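Local coordinates for beta-glucanase (Podospora anserina, PDB 4LE4), which probably hydrolyses beta-linked glucans as a member of glycoside hydrolase family 131, and binds cellotriose, at residues H123-K128 with W145-Q150; F119-F124 with D204-V209; T13-L18 with Y43-P48. All blocks are in the same frame, centred on the assembly; numbering follows the deposited sequence.

Contact 1 of 3, residues H123-K128 with W145-Q150; sequences HFTELK and WCVGGQ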
loop_
_atom_site.group_PDB
_atom_site.type_symbol
_atom_site.label_atom_id
_atom_site.label_comp_id
_atom_site.label_asym_id
_atom_site.label_seq_id
_atom_site.Cartn_x
_atom_site.Cartn_y
_atom_site.Cartn_z
ATOM N N HIS A 123 -4.860 -9.065 8.181
ATOM C CA HIS A 123 -3.647 -9.488 7.492
ATOM C C HIS A 123 -3.826 -10.722 6.594
ATOM O O HIS A 123 -2.881 -11.474 6.377
ATOM C CB HIS A 123 -2.483 -9.691 8.499
ATOM C CG HIS A 123 -2.078 -8.425 9.205
ATOM N ND1 HIS A 123 -2.761 -7.912 10.289
ATOM C CD2 HIS A 123 -1.058 -7.565 8.965
ATOM C CE1 HIS A 123 -2.176 -6.791 10.691
ATOM N NE2 HIS A 123 -1.145 -6.562 9.900
ATOM N N PHE A 124 -5.013 -10.888 6.003
ATOM C CA PHE A 124 -5.230 -12.063 5.159
ATOM C C PHE A 124 -4.362 -11.961 3.934
ATOM O O PHE A 124 -3.963 -12.980 3.361
ATOM C CB PHE A 124 -6.714 -12.291 4.828
ATOM C CG PHE A 124 -7.334 -11.282 3.896
ATOM C CD1 PHE A 124 -7.142 -11.371 2.531
ATOM C CD2 PHE A 124 -8.190 -10.313 4.387
ATOM C CE1 PHE A 124 -7.803 -10.502 1.651
ATOM C CE2 PHE A 124 -8.865 -9.438 3.525
ATOM C CZ PHE A 124 -8.670 -9.535 2.154
ATOM N N THR A 125 -4.078 -10.729 3.519
ATOM C CA THR A 125 -3.100 -10.532 2.440
ATOM C C THR A 125 -2.397 -9.172 2.681
ATOM O O THR A 125 -2.933 -8.311 3.370
ATOM C CB THR A 125 -3.697 -10.612 1.023
ATOM O OG1 THR A 125 -2.620 -10.769 0.088
ATOM C CG2 THR A 125 -4.512 -9.347 0.677
ATOM N N GLU A 126 -1.186 -9.029 2.162
ATOM C CA GLU A 126 -0.383 -7.814 2.374
ATOM C C GLU A 126 0.961 -8.044 1.691
ATOM O O GLU A 126 1.229 -9.151 1.183
ATOM C CB GLU A 126 -0.113 -7.672 3.877
ATOM C CG GLU A 126 0.756 -8.851 4.459
ATOM C CD GLU A 126 0.681 -8.992 5.981
ATOM O OE1 GLU A 126 0.667 -7.953 6.654
ATOM O OE2 GLU A 126 0.667 -10.144 6.522
ATOM N N LEU A 127 1.800 -6.999 1.643
ATOM C CA LEU A 127 3.170 -7.203 1.184
ATOM C C LEU A 127 3.983 -7.121 2.484
ATOM O O LEU A 127 3.513 -6.573 3.490
ATOM C CB LEU A 127 3.666 -6.095 0.237
ATOM C CG LEU A 127 2.888 -5.907 -1.062
ATOM C CD1 LEU A 127 3.631 -4.856 -1.921
ATOM C CD2 LEU A 127 2.726 -7.217 -1.806
ATOM N N LYS A 128 5.184 -7.691 2.461
ATOM C CA LYS A 128 6.076 -7.613 3.602
ATOM C C LYS A 128 7.466 -7.390 3.080
ATOM O O LYS A 128 7.781 -7.687 1.928
ATOM C CB LYS A 128 6.070 -8.912 4.417
ATOM C CG LYS A 128 4.795 -9.118 5.211
ATOM C CD LYS A 128 4.975 -10.253 6.218
ATOM C CE LYS A 128 3.741 -10.365 7.106
ATOM N NZ LYS A 128 3.980 -11.266 8.262
ATOM N N TRP A 145 4.808 -10.985 -1.297
ATOM C CA TRP A 145 3.355 -10.922 -1.264
ATOM C C TRP A 145 2.982 -12.117 -0.384
ATOM O O TRP A 145 3.385 -13.238 -0.674
ATOM C CB TRP A 145 2.758 -11.111 -2.654
ATOM C CG TRP A 145 1.263 -11.212 -2.597
ATOM C CD1 TRP A 145 0.380 -10.269 -2.123
ATOM C CD2 TRP A 145 0.467 -12.332 -3.024
ATOM N NE1 TRP A 145 -0.910 -10.743 -2.238
ATOM C CE2 TRP A 145 -0.884 -11.998 -2.786
ATOM C CE3 TRP A 145 0.772 -13.580 -3.579
ATOM C CZ2 TRP A 145 -1.945 -12.876 -3.089
ATOM C CZ3 TRP A 145 -0.281 -14.468 -3.880
ATOM C CH2 TRP A 145 -1.619 -14.100 -3.633
ATOM N N CYS A 146 2.216 -11.878 0.669
ATOM C CA CYS A 146 1.810 -12.920 1.602
ATOM C C CYS A 146 0.290 -13.091 1.613
ATOM O O CYS A 146 -0.470 -12.137 1.323
ATOM C CB CYS A 146 2.239 -12.549 3.019
ATOM S SG CYS A 146 4.018 -12.339 3.140
ATOM N N VAL A 147 -0.125 -14.314 1.948
ATOM C CA VAL A 147 -1.537 -14.667 2.086
ATOM C C VAL A 147 -1.593 -15.455 3.389
ATOM O O VAL A 147 -0.907 -16.472 3.533
ATOM C CB VAL A 147 -2.054 -15.560 0.919
ATOM C CG1 VAL A 147 -3.513 -15.930 1.174
ATOM C CG2 VAL A 147 -1.905 -14.820 -0.400
ATOM N N GLY A 148 -2.362 -14.958 4.347
ATOM C CA GLY A 148 -2.437 -15.629 5.636
ATOM C C GLY A 148 -1.079 -15.695 6.310
ATOM O O GLY A 148 -0.792 -16.612 7.081
ATOM N N GLY A 149 -0.216 -14.735 5.999
ATOM C CA GLY A 149 1.110 -14.720 6.602
ATOM C C GLY A 149 2.192 -15.524 5.882
ATOM O O GLY A 149 3.388 -15.350 6.147
ATOM N N GLN A 150 1.789 -16.391 4.970
ATOM C CA GLN A 150 2.718 -17.224 4.218
ATOM C C GLN A 150 3.132 -16.567 2.915
ATOM O O GLN A 150 2.287 -16.075 2.161
ATOM C CB GLN A 150 2.073 -18.571 3.933
ATOM C CG GLN A 150 1.775 -19.371 5.197
ATOM C CD GLN A 150 0.997 -20.652 4.895
ATOM O OE1 GLN A 150 -0.003 -20.617 4.205
ATOM N NE2 GLN A 150 1.460 -21.778 5.423
HETATM O O HOH W 1 -0.622 -12.179 4.970
HETATM O O HOH W 2 4.658 -13.976 7.847
#
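Thr-125, Glu-126 and Leu-127 pair with Val-147, Cys-146 and Trp-145 as antiparallel neighbours in one sheet of the concanavalin-type beta-sandwich. Glu-126 and Cys-146 form the hydrogen-bonded pair, and the pairs at either side of it are non-hydrogen-bonded. Cys-146 N meets Glu-126 O at 2.9 Å, and the bond is almost straight (178°). The return bond, Glu-126 N to Cys-146 O, is longer at 3.3 Å. Cys-146 O is gripped a second time, by the hydroxyl OG1 of Thr-125 at 2.8 Å. A chi1 of -165° puts OG1 opposite the backbone N of Thr-125 and turns it to the next strand. The same OG1 receives a weak bond from Trp-145 NE1 at 2.9 Å, where the N-H is badly aimed (117°).

Leu-127 lies on the same face of the sheet as the indole. Its CD2 comes to the edge of the ring, 3.9 Å from Trp-145 CD1. Val-147 CG2 sits over a face of the indole near its rim. The ring also stacks on Phe-178 of strand 175-182, so this face looks into the sandwich. On the other face, Cys-146 SG rests beside the extended chain of Lys-128, 3.8 Å from its CD. Lys-128 NZ makes a salt bridge to Glu-114 and a long one to Glu-126.

A type I' turn, Val-147 to Gln-150, follows the strand. Gly-148 and Gly-149 both have positive phi. At Gly-149 the backbone angles would drive a CB into the carbonyl oxygen of Gly-148. Gly-148 N donates to Phe-124 O at 2.7 Å. A water joins the two ends. It donates to His-123 O and Glu-126 OE2, and accepts from Gly-149 N at 2.8 Å.

Contact 2 of 3, residues F119-F124 with D204-V209; sequences FFESHF and DWHVGV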
loop_
_atom_site.group_PDB
_atom_site.type_symbol
_atom_site.label_atom_id
_atom_site.label_comp_id
_atom_site.label_asym_id
_atom_site.label_seq_id
_atom_site.Cartn_x
_atom_site.Cartn_y
_atom_site.Cartn_z
ATOM N N PHE A 119 -1.776 -3.683 3.849
ATOM C CA PHE A 119 -2.404 -4.836 4.492
ATOM C C PHE A 119 -3.817 -4.633 4.950
ATOM O O PHE A 119 -4.225 -3.503 5.257
ATOM C CB PHE A 119 -1.559 -5.250 5.724
ATOM C CG PHE A 119 -1.438 -4.157 6.804
ATOM C CD1 PHE A 119 -0.376 -3.237 6.782
ATOM C CD2 PHE A 119 -2.363 -4.082 7.840
ATOM C CE1 PHE A 119 -0.251 -2.261 7.796
ATOM C CE2 PHE A 119 -2.256 -3.117 8.860
ATOM C CZ PHE A 119 -1.197 -2.203 8.839
ATOM N N PHE A 120 -4.587 -5.733 5.002
ATOM C CA PHE A 120 -5.934 -5.653 5.557
ATOM C C PHE A 120 -5.782 -5.822 7.067
ATOM O O PHE A 120 -4.779 -6.357 7.534
ATOM C CB PHE A 120 -6.844 -6.756 4.963
ATOM C CG PHE A 120 -7.202 -6.505 3.527
ATOM C CD1 PHE A 120 -8.343 -5.767 3.209
ATOM C CD2 PHE A 120 -6.362 -6.917 2.501
ATOM C CE1 PHE A 120 -8.642 -5.434 1.898
ATOM C CE2 PHE A 120 -6.652 -6.587 1.171
ATOM C CZ PHE A 120 -7.815 -5.827 0.877
ATOM N N GLU A 121 -6.763 -5.359 7.834
ATOM C CA GLU A 121 -6.698 -5.449 9.294
ATOM C C GLU A 121 -6.503 -6.870 9.862
ATOM O O GLU A 121 -5.935 -7.038 10.929
ATOM C CB GLU A 121 -7.942 -4.804 9.899
ATOM C CG GLU A 121 -7.633 -3.899 11.073
ATOM C CD GLU A 121 -8.646 -2.778 11.261
ATOM O OE1 GLU A 121 -8.603 -1.757 10.516
ATOM O OE2 GLU A 121 -9.496 -2.925 12.171
ATOM N N SER A 122 -6.978 -7.872 9.145
ATOM C CA SER A 122 -6.816 -9.270 9.589
ATOM C C SER A 122 -5.537 -9.865 8.994
ATOM O O SER A 122 -5.175 -11.025 9.241
ATOM C CB SER A 122 -8.010 -10.067 9.079
ATOM O OG SER A 122 -7.932 -10.152 7.681
ATOM N N HIS A 123 -4.860 -9.065 8.181
ATOM C CA HIS A 123 -3.647 -9.488 7.492
ATOM C C HIS A 123 -3.826 -10.722 6.594
ATOM O O HIS A 123 -2.881 -11.474 6.377
ATOM C CB HIS A 123 -2.483 -9.691 8.499
ATOM C CG HIS A 123 -2.078 -8.425 9.205
ATOM N ND1 HIS A 123 -2.761 -7.912 10.289
ATOM C CD2 HIS A 123 -1.058 -7.565 8.965
ATOM C CE1 HIS A 123 -2.176 -6.791 10.691
ATOM N NE2 HIS A 123 -1.145 -6.562 9.900
ATOM N N PHE A 124 -5.013 -10.888 6.003
ATOM C CA PHE A 124 -5.230 -12.063 5.159
ATOM C C PHE A 124 -4.362 -11.961 3.934
ATOM O O PHE A 124 -3.963 -12.980 3.361
ATOM C CB PHE A 124 -6.714 -12.291 4.828
ATOM C CG PHE A 124 -7.334 -11.282 3.896
ATOM C CD1 PHE A 124 -7.142 -11.371 2.531
ATOM C CD2 PHE A 124 -8.190 -10.313 4.387
ATOM C CE1 PHE A 124 -7.803 -10.502 1.651
ATOM C CE2 PHE A 124 -8.865 -9.438 3.525
ATOM C CZ PHE A 124 -8.670 -9.535 2.154
ATOM N N ASP A 204 -11.041 -1.301 6.261
ATOM C CA ASP A 204 -9.905 -1.888 6.939
ATOM C C ASP A 204 -8.725 -2.250 6.050
ATOM O O ASP A 204 -7.962 -3.158 6.374
ATOM C CB ASP A 204 -10.359 -3.120 7.692
ATOM C CG ASP A 204 -10.944 -4.158 6.774
ATOM O OD1 ASP A 204 -11.053 -3.894 5.564
ATOM O OD2 ASP A 204 -11.306 -5.250 7.262
ATOM N N TRP A 205 -8.587 -1.560 4.927
ATOM C CA TRP A 205 -7.429 -1.797 4.082
ATOM C C TRP A 205 -6.503 -0.640 4.444
ATOM O O TRP A 205 -6.857 0.535 4.278
ATOM C CB TRP A 205 -7.769 -1.736 2.603
ATOM C CG TRP A 205 -6.578 -2.059 1.758
ATOM C CD1 TRP A 205 -5.620 -3.014 2.000
ATOM C CD2 TRP A 205 -6.222 -1.447 0.518
ATOM N NE1 TRP A 205 -4.690 -3.035 0.981
ATOM C CE2 TRP A 205 -5.034 -2.079 0.061
ATOM C CE3 TRP A 205 -6.788 -0.425 -0.261
ATOM C CZ2 TRP A 205 -4.409 -1.722 -1.122
ATOM C CZ3 TRP A 205 -6.158 -0.079 -1.453
ATOM C CH2 TRP A 205 -4.986 -0.724 -1.867
ATOM N N HIS A 206 -5.306 -0.983 4.893
ATOM C CA HIS A 206 -4.345 0.008 5.352
ATOM C C HIS A 206 -3.316 0.326 4.290
ATOM O O HIS A 206 -2.390 -0.433 4.061
ATOM C CB HIS A 206 -3.654 -0.496 6.625
ATOM C CG HIS A 206 -4.582 -0.661 7.784
ATOM N ND1 HIS A 206 -4.406 0.006 8.975
ATOM C CD2 HIS A 206 -5.703 -1.410 7.932
ATOM C CE1 HIS A 206 -5.383 -0.318 9.809
ATOM N NE2 HIS A 206 -6.184 -1.175 9.198
ATOM N N VAL A 207 -3.522 1.452 3.626
ATOM C CA VAL A 207 -2.633 1.934 2.573
ATOM C C VAL A 207 -1.552 2.672 3.306
ATOM O O VAL A 207 -1.729 3.812 3.768
ATOM C CB VAL A 207 -3.363 2.894 1.625
ATOM C CG1 VAL A 207 -2.382 3.463 0.556
ATOM C CG2 VAL A 207 -4.511 2.148 0.979
ATOM N N GLY A 208 -0.409 2.019 3.401
ATOM C CA GLY A 208 0.672 2.608 4.147
ATOM C C GLY A 208 1.564 1.511 4.657
ATOM O O GLY A 208 1.553 0.405 4.115
ATOM N N VAL A 209 2.295 1.802 5.729
ATOM C CA VAL A 209 3.300 0.898 6.264
ATOM C C VAL A 209 3.325 0.786 7.772
ATOM O O VAL A 209 3.176 1.759 8.497
ATOM C CB VAL A 209 4.738 1.374 5.849
ATOM C CG1 VAL A 209 5.796 0.274 6.238
ATOM C CG2 VAL A 209 4.806 1.700 4.365
HETATM O O HOH W 3 -9.938 -7.402 7.632
#
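His-206 is held by Glu-121 at one edge of its ring and by Phe-119 over one face. His-206 NE2 donates to Glu-121 OE1 at 2.8 Å. The carboxylate oxygen lies close to the imidazole plane and is met on its anti side, while the two flat groups are turned 77° apart. Phe-119 CE2 sits over the imidazole, 3.5 Å from His-206 CG. The ring planes are almost parallel, but their centres are displaced and little of one ring faces the other. His-206 CB fills in with a CH-pi contact, 3.8 Å from the centroid of the Phe-119 ring. With chi1 at 61°, Phe-119 CG stands between its own backbone N and carbonyl carbon, which brings the ring under the histidine.

On the other face of the sheet, Phe-120 makes an offset stack with the five-membered ring of Trp-205, centroids 4.4 Å apart and planes at 25°. Trp-205 CD1 lies over the centre of the Phe-120 ring. Phe-124 CZ covers the opposite face of that ring.

The backbones fix these positions. His-206 N donates to Phe-119 O at 2.8 Å, and Glu-121 N to Asp-204 O at 2.9 Å. A type I turn from Phe-120 to His-123 ends this pairing and places Glu-121 beside the histidine.

Farther out, Tyr-97 meets both Phe-120 and Trp-205 edge-to-face. Trp-205 NE1 bonds Ala-118 O, and Ser-200 bonds Asp-204 OD1. Glu-81 OE1 is hydrogen-bonded to His-206 ND1.

A leucine in place of His-206 would probably leave Glu-121 OE1 and Glu-81 OE1 without this shared partner and let the Glu-121 chain turn. The imidazole is probably held against tilting and a half-turn, which would put ring carbons where its nitrogens meet their carboxylates.

Contact 3 of 3, residues T13-L18 with Y43-P48; sequences TSSADL and YVNLSP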
loop_
_atom_site.group_PDB
_atom_site.type_symbol
_atom_site.label_atom_id
_atom_site.label_comp_id
_atom_site.label_asym_id
_atom_site.label_seq_id
_atom_site.Cartn_x
_atom_site.Cartn_y
_atom_site.Cartn_z
ATOM N N THR A 13 -4.811 19.079 -3.417
ATOM C CA THR A 13 -3.726 19.941 -3.811
ATOM C C THR A 13 -2.443 19.530 -3.102
ATOM O O THR A 13 -1.374 19.517 -3.703
ATOM C CB THR A 13 -4.092 21.382 -3.499
ATOM O OG1 THR A 13 -5.190 21.737 -4.352
ATOM C CG2 THR A 13 -2.906 22.331 -3.726
ATOM N N SER A 14 -2.575 19.136 -1.841
ATOM C CA SER A 14 -1.425 18.753 -1.022
ATOM C C SER A 14 -1.926 17.786 0.066
ATOM O O SER A 14 -3.118 17.608 0.225
ATOM C CB SER A 14 -0.817 19.993 -0.363
ATOM O OG SER A 14 -1.559 20.391 0.783
ATOM N N SER A 15 -1.015 17.182 0.821
ATOM C CA SER A 15 -1.420 16.242 1.864
ATOM C C SER A 15 -2.177 16.893 3.017
ATOM O O SER A 15 -2.777 16.193 3.846
ATOM C CB SER A 15 -0.194 15.492 2.399
ATOM O OG SER A 15 0.723 16.397 2.981
ATOM N N ALA A 16 -2.147 18.228 3.072
ATOM C CA ALA A 16 -2.876 18.981 4.096
ATOM C C ALA A 16 -4.362 18.692 3.971
ATOM O O ALA A 16 -5.097 18.804 4.936
ATOM C CB ALA A 16 -2.643 20.504 3.932
ATOM N N ASP A 17 -4.804 18.306 2.780
ATOM C CA ASP A 17 -6.212 18.025 2.594
ATOM C C ASP A 17 -6.669 16.808 3.401
ATOM O O ASP A 17 -7.860 16.615 3.597
ATOM C CB ASP A 17 -6.529 17.850 1.107
ATOM C CG ASP A 17 -6.301 19.147 0.305
ATOM O OD1 ASP A 17 -6.391 20.226 0.924
ATOM O OD2 ASP A 17 -6.039 19.106 -0.926
ATOM N N LEU A 18 -5.713 15.998 3.875
ATOM C CA LEU A 18 -6.050 14.836 4.662
ATOM C C LEU A 18 -6.605 15.275 5.985
ATOM O O LEU A 18 -7.377 14.538 6.598
ATOM C CB LEU A 18 -4.820 13.946 4.904
ATOM C CG LEU A 18 -4.347 13.164 3.674
ATOM C CD1 LEU A 18 -3.012 12.478 4.017
ATOM C CD2 LEU A 18 -5.385 12.145 3.250
ATOM N N TYR A 43 4.565 12.998 7.875
ATOM C CA TYR A 43 4.295 11.631 7.420
ATOM C C TYR A 43 3.822 11.399 5.983
ATOM O O TYR A 43 4.071 10.340 5.408
ATOM C CB TYR A 43 3.247 11.009 8.360
ATOM C CG TYR A 43 3.529 11.179 9.807
ATOM C CD1 TYR A 43 4.716 10.731 10.360
ATOM C CD2 TYR A 43 2.557 11.742 10.659
ATOM C CE1 TYR A 43 4.933 10.831 11.726
ATOM C CE2 TYR A 43 2.776 11.847 12.014
ATOM C CZ TYR A 43 3.961 11.386 12.538
ATOM O OH TYR A 43 4.162 11.479 13.889
ATOM N N VAL A 44 3.145 12.378 5.397
ATOM C CA VAL A 44 2.631 12.193 4.063
ATOM C C VAL A 44 2.870 13.483 3.265
ATOM O O VAL A 44 2.527 14.551 3.731
ATOM C CB VAL A 44 1.114 11.923 4.104
ATOM C CG1 VAL A 44 0.628 11.534 2.692
ATOM C CG2 VAL A 44 0.795 10.788 5.096
ATOM N N ASN A 45 3.464 13.359 2.092
ATOM C CA ASN A 45 3.704 14.526 1.237
ATOM C C ASN A 45 3.440 14.112 -0.188
ATOM O O ASN A 45 3.844 13.027 -0.600
ATOM C CB ASN A 45 5.143 15.030 1.386
ATOM C CG ASN A 45 5.408 15.634 2.746
ATOM O OD1 ASN A 45 5.911 14.966 3.661
ATOM N ND2 ASN A 45 5.050 16.895 2.901
ATOM N N LEU A 46 2.769 14.979 -0.954
ATOM C CA LEU A 46 2.439 14.666 -2.333
ATOM C C LEU A 46 3.317 15.458 -3.294
ATOM O O LEU A 46 3.681 16.611 -3.013
ATOM C CB LEU A 46 0.982 15.040 -2.639
ATOM C CG LEU A 46 -0.110 14.558 -1.687
ATOM C CD1 LEU A 46 -1.484 15.100 -2.115
ATOM C CD2 LEU A 46 -0.114 13.015 -1.692
ATOM N N SER A 47 3.633 14.838 -4.423
ATOM C CA SER A 47 4.422 15.467 -5.470
ATOM C C SER A 47 4.395 14.634 -6.734
ATOM O O SER A 47 4.261 13.401 -6.690
ATOM C CB SER A 47 5.879 15.657 -5.016
ATOM O OG SER A 47 6.682 16.127 -6.085
ATOM N N PRO A 48 4.474 15.299 -7.896
ATOM C CA PRO A 48 4.485 14.590 -9.169
ATOM C C PRO A 48 5.774 13.775 -9.219
ATOM O O PRO A 48 5.882 12.821 -9.972
ATOM C CB PRO A 48 4.508 15.725 -10.201
ATOM C CG PRO A 48 3.826 16.849 -9.484
ATOM C CD PRO A 48 4.461 16.758 -8.116
HETATM O O HOH W 4 1.786 17.536 -0.165
#
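Ser-15 and Leu-18 of a short 3-10 segment sit on Val-44 and Leu-46 of strand 44-47. The contact joins the loop between strands 2-6 and 30-34 to a short strand of the beta-sandwich. The segment opens with an ST turn at Ser-14.

One direct hydrogen bond crosses the contact. Ser-15 OG donates to Val-44 O at 2.7 Å. The hydroxyl approaches from above the carbonyl plane, about 41° out of it. With chi1 at 62°, OG stands between the backbone N and the carbonyl carbon of Ser-15, and this aims it down at the strand.

The apolar contacts lie to both sides of this bond along the strand. Leu-46 comes up beside the serines, and its CD1 is 3.5 Å from Ser-14 C. Within this contact it packs mainly on the peptide between Ser-14 and Ser-15. At the Val-44 end, Leu-18 CD1 meets Val-44 CG1 at 4.0 Å, and the two side chains cross at about a right angle. Leu-18 also touches Tyr-30, Tyr-32 and Leu-82, so this end goes deeper into the protein. Val-44 rests on Thr-80 as well.

A water makes a second polar link. It accepts from Ser-15 N at 3.0 Å and from Leu-46 N at 2.9 Å. Ser-15 therefore reaches the strand twice, through its hydroxyl and through its amide.

Other bonds shape the loop itself. Ser-14 OG accepts from Ala-16 N at 3.2 Å, which makes the ST turn. Backbone bonds from Asp-17 N to Ser-14 O and from Leu-18 N to Ser-15 O continue the 3-10 winding. The carboxylate of Asp-17 folds back over the start of the segment, where its OD2 accepts from Thr-13 N at 2.8 Å.

Contacts 1 and 2 are both buried and belong to one sheet. They share His-123 and Phe-124, and they touch where Thr-125 CG2 packs on Phe-120 CE2 at 3.5 Å. Strand 115-120 of contact 2 lies between strand 205-207 and strand 125-129 of contact 1, and the turn joining 115-120 to 125-129 belongs to both. Contact 3 is only partly buried. It lies about 28 Å from contact 1 and about 21 Å from contact 2, centre to centre, and holds a loop to a strand of the other sheet. Contact 1 is mainly backbone pairing, contact 2 adds stacked rings and a histidine-carboxylate bond, and contact 3 relies on one hydroxyl, a water and aliphatic packing.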